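Side-chain contact in putrescine aminotransferase (Halomonas elongata DSM 2581, PDB 6GWI), which probably transfers the amino group of putrescine and related amines to a keto acid, using pyridoxal-5'-phosphate as cofactor: residues R126-Y131 with L252-E257. Numbering follows the deposited sequence.
With PLP (pyridoxal-5'-phosphate), chain D.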
loop_
_atom_site.group_PDB
_atom_site.type_symbol
_atom_site.label_atom_id
_atom_site.label_comp_id
_atom_site.label_asym_id
_atom_site.label_seq_id
_atom_site.Cartn_x
_atom_site.Cartn_y
_atom_site.Cartn_z
ATOM N N ARG B 126 -11.541 8.392 -1.283
ATOM C CA ARG B 126 -12.783 7.854 -0.739
ATOM C C ARG B 126 -13.327 8.746 0.367
ATOM O O ARG B 126 -14.544 8.932 0.479
ATOM C CB ARG B 126 -12.572 6.432 -0.224
ATOM C CG ARG B 126 -12.281 5.415 -1.313
ATOM C CD ARG B 126 -12.297 3.992 -0.763
ATOM N NE ARG B 126 -13.651 3.517 -0.476
ATOM C CZ ARG B 126 -13.929 2.444 0.264
ATOM N NH1 ARG B 126 -12.949 1.735 0.804
ATOM N NH2 ARG B 126 -15.189 2.081 0.467
ATOM N N MET B 127 -12.441 9.321 1.187
ATOM C CA MET B 127 -12.892 10.221 2.239
ATOM C C MET B 127 -13.545 11.465 1.652
ATOM O O MET B 127 -14.591 11.915 2.133
ATOM C CB MET B 127 -11.719 10.623 3.130
ATOM C CG MET B 127 -11.383 9.630 4.219
ATOM S SD MET B 127 -10.059 10.272 5.258
ATOM C CE MET B 127 -9.970 8.988 6.502
ATOM N N VAL B 128 -12.940 12.034 0.608
ATOM C CA VAL B 128 -13.467 13.258 0.010
ATOM C C VAL B 128 -14.869 13.023 -0.534
ATOM O O VAL B 128 -15.794 13.806 -0.285
ATOM C CB VAL B 128 -12.511 13.766 -1.084
ATOM C CG1 VAL B 128 -13.190 14.795 -1.980
ATOM C CG2 VAL B 128 -11.269 14.367 -0.452
ATOM N N ARG B 129 -15.051 11.930 -1.272
ATOM C CA ARG B 129 -16.326 11.680 -1.934
ATOM C C ARG B 129 -17.371 11.172 -0.954
ATOM O O ARG B 129 -18.552 11.513 -1.082
ATOM C CB ARG B 129 -16.104 10.709 -3.100
ATOM C CG ARG B 129 -15.474 11.424 -4.313
ATOM C CD ARG B 129 -14.914 10.509 -5.417
ATOM N NE ARG B 129 -14.549 11.300 -6.599
ATOM C CZ ARG B 129 -14.104 10.805 -7.754
ATOM N NH1 ARG B 129 -13.953 9.498 -7.922
ATOM N NH2 ARG B 129 -13.812 11.628 -8.754
ATOM N N ARG B 130 -16.952 10.404 0.050
ATOM C CA ARG B 130 -17.859 10.035 1.127
ATOM C C ARG B 130 -18.316 11.268 1.895
ATOM O O ARG B 130 -19.496 11.389 2.246
ATOM C CB ARG B 130 -17.164 9.038 2.053
ATOM C CG ARG B 130 -17.961 8.619 3.279
ATOM C CD ARG B 130 -19.249 7.863 2.942
ATOM N NE ARG B 130 -19.864 7.324 4.158
ATOM C CZ ARG B 130 -21.134 6.940 4.265
ATOM N NH1 ARG B 130 -21.957 7.024 3.228
ATOM N NH2 ARG B 130 -21.583 6.470 5.423
ATOM N N TYR B 131 -17.397 12.203 2.145
ATOM C CA TYR B 131 -17.726 13.425 2.868
ATOM C C TYR B 131 -18.891 14.155 2.216
ATOM O O TYR B 131 -19.909 14.435 2.858
ATOM C CB TYR B 131 -16.496 14.332 2.934
ATOM C CG TYR B 131 -16.787 15.711 3.471
ATOM C CD1 TYR B 131 -16.892 15.940 4.837
ATOM C CD2 TYR B 131 -16.961 16.783 2.609
ATOM C CE1 TYR B 131 -17.159 17.200 5.325
ATOM C CE2 TYR B 131 -17.227 18.038 3.085
ATOM C CZ TYR B 131 -17.327 18.244 4.442
ATOM O OH TYR B 131 -17.594 19.504 4.913
ATOM N N LEU B 252 -12.754 21.233 -0.829
ATOM C CA LEU B 252 -11.741 20.757 0.101
ATOM C C LEU B 252 -10.349 20.948 -0.489
ATOM O O LEU B 252 -10.141 20.833 -1.701
ATOM C CB LEU B 252 -11.962 19.281 0.432
ATOM C CG LEU B 252 -13.275 18.917 1.122
ATOM C CD1 LEU B 252 -13.397 17.411 1.240
ATOM C CD2 LEU B 252 -13.360 19.556 2.499
ATOM N N LEU B 253 -9.383 21.200 0.390
ATOM C CA LEU B 253 -7.981 21.307 0.012
ATOM C C LEU B 253 -7.249 20.070 0.510
ATOM O O LEU B 253 -7.256 19.784 1.712
ATOM C CB LEU B 253 -7.342 22.569 0.594
ATOM C CG LEU B 253 -5.833 22.713 0.384
ATOM C CD1 LEU B 253 -5.477 22.758 -1.082
ATOM C CD2 LEU B 253 -5.317 23.961 1.086
ATOM N N VAL B 254 -6.622 19.348 -0.414
ATOM C CA VAL B 254 -5.762 18.218 -0.086
ATOM C C VAL B 254 -4.333 18.627 -0.417
ATOM O O VAL B 254 -3.991 18.832 -1.589
ATOM C CB VAL B 254 -6.155 16.946 -0.847
ATOM C CG1 VAL B 254 -5.255 15.782 -0.431
ATOM C CG2 VAL B 254 -7.619 16.611 -0.610
ATOM N N ALA B 255 -3.500 18.748 0.609
ATOM C CA ALA B 255 -2.075 19.011 0.442
ATOM C C ALA B 255 -1.343 17.678 0.559
ATOM O O ALA B 255 -1.301 17.083 1.642
ATOM C CB ALA B 255 -1.581 20.017 1.477
ATOM N N ASP B 256 -0.787 17.198 -0.551
ATOM C CA ASP B 256 -0.058 15.930 -0.553
ATOM C C ASP B 256 1.330 16.179 0.026
ATOM O O ASP B 256 2.192 16.765 -0.637
ATOM C CB ASP B 256 0.025 15.349 -1.962
ATOM C CG ASP B 256 0.623 13.944 -1.986
ATOM O OD1 ASP B 256 1.344 13.578 -1.036
ATOM O OD2 ASP B 256 0.387 13.208 -2.969
ATOM N N GLU B 257 1.544 15.728 1.263
ATOM C CA GLU B 257 2.761 15.992 2.019
ATOM C C GLU B 257 3.710 14.799 2.038
ATOM O O GLU B 257 4.572 14.711 2.919
ATOM C CB GLU B 257 2.412 16.392 3.453
ATOM C CG GLU B 257 1.653 17.689 3.573
ATOM C CD GLU B 257 2.561 18.898 3.501
ATOM O OE1 GLU B 257 3.793 18.720 3.375
ATOM O OE2 GLU B 257 2.041 20.028 3.579
HETATM N N1 PLP D . 2.533 11.482 -3.221
HETATM C C2 PLP D . 3.741 12.097 -3.472
HETATM C C2A PLP D . 3.823 13.599 -3.495
HETATM C C3 PLP D . 4.877 11.324 -3.699
HETATM O O3 PLP D . 6.067 11.956 -3.947
HETATM C C4 PLP D . 4.813 9.926 -3.667
HETATM C C4A PLP D . 6.058 9.180 -3.263
HETATM C C5 PLP D . 3.577 9.322 -3.420
HETATM C C6 PLP D . 2.448 10.104 -3.196
HETATM C C5A PLP D . 3.426 7.817 -3.386
HETATM O O4P PLP D . 3.925 7.257 -2.193
HETATM P P PLP D . 4.243 5.678 -2.167
HETATM O O1P PLP D . 2.981 4.911 -2.482
HETATM O O2P PLP D . 4.772 5.305 -0.802
HETATM O O3P PLP D . 5.287 5.373 -3.209
#
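Leu252 reaches from strand 252-255 to Val128 and Tyr131, side chains one helical turn apart on helix 117-134, and the contact across the two segments is wholly apolar. Leu252 CD1 lies 3.9 Å from Tyr131 CD2 and 4.1 Å from Val128 CG2, so one methyl group touches both helix residues. Leu252 CD2 meets the neighbouring ring atom Tyr131 CE2 at 4.2 Å; the leucine fork thus spans the adjacent CD2 and CE2 atoms, and its CD1 comes to the ring at a slant. With CG anti to the backbone N (chi1 171°), the tyrosine ring is carried out from the helix to this fork. Val128 and Leu252 pass alongside each other, pointing in opposite directions. Two residues further along the strand, Val254 adds a looser touch, Val254 CG2 lying 4.3 Å from Val128 CG2.

The helix and strand segments run antiparallel at 173°, their axes 10.9 Å apart, as expected for a helix packed on a parallel sheet in the large domain of a fold type I aminotransferase. Ala218 and Ala219 of strand 217-222 and Leu280 of strand 280-283 also pack on Val128.

The cofactor is met just beyond the strand, where Asp256 OD2 lies 2.8 Å from the pyridine N1 of PLP. OD2 is hydrogen-bonded to Asn121 ND2 and His151 ND1, and OD1 to the backbone N of Val258, which should hold the carboxylate in place. The four touching residues are buried and meet only through carbon atoms, so helix and strand are held here by non-directional van der Waals packing, while Asp256 faces the cofactor just after the strand.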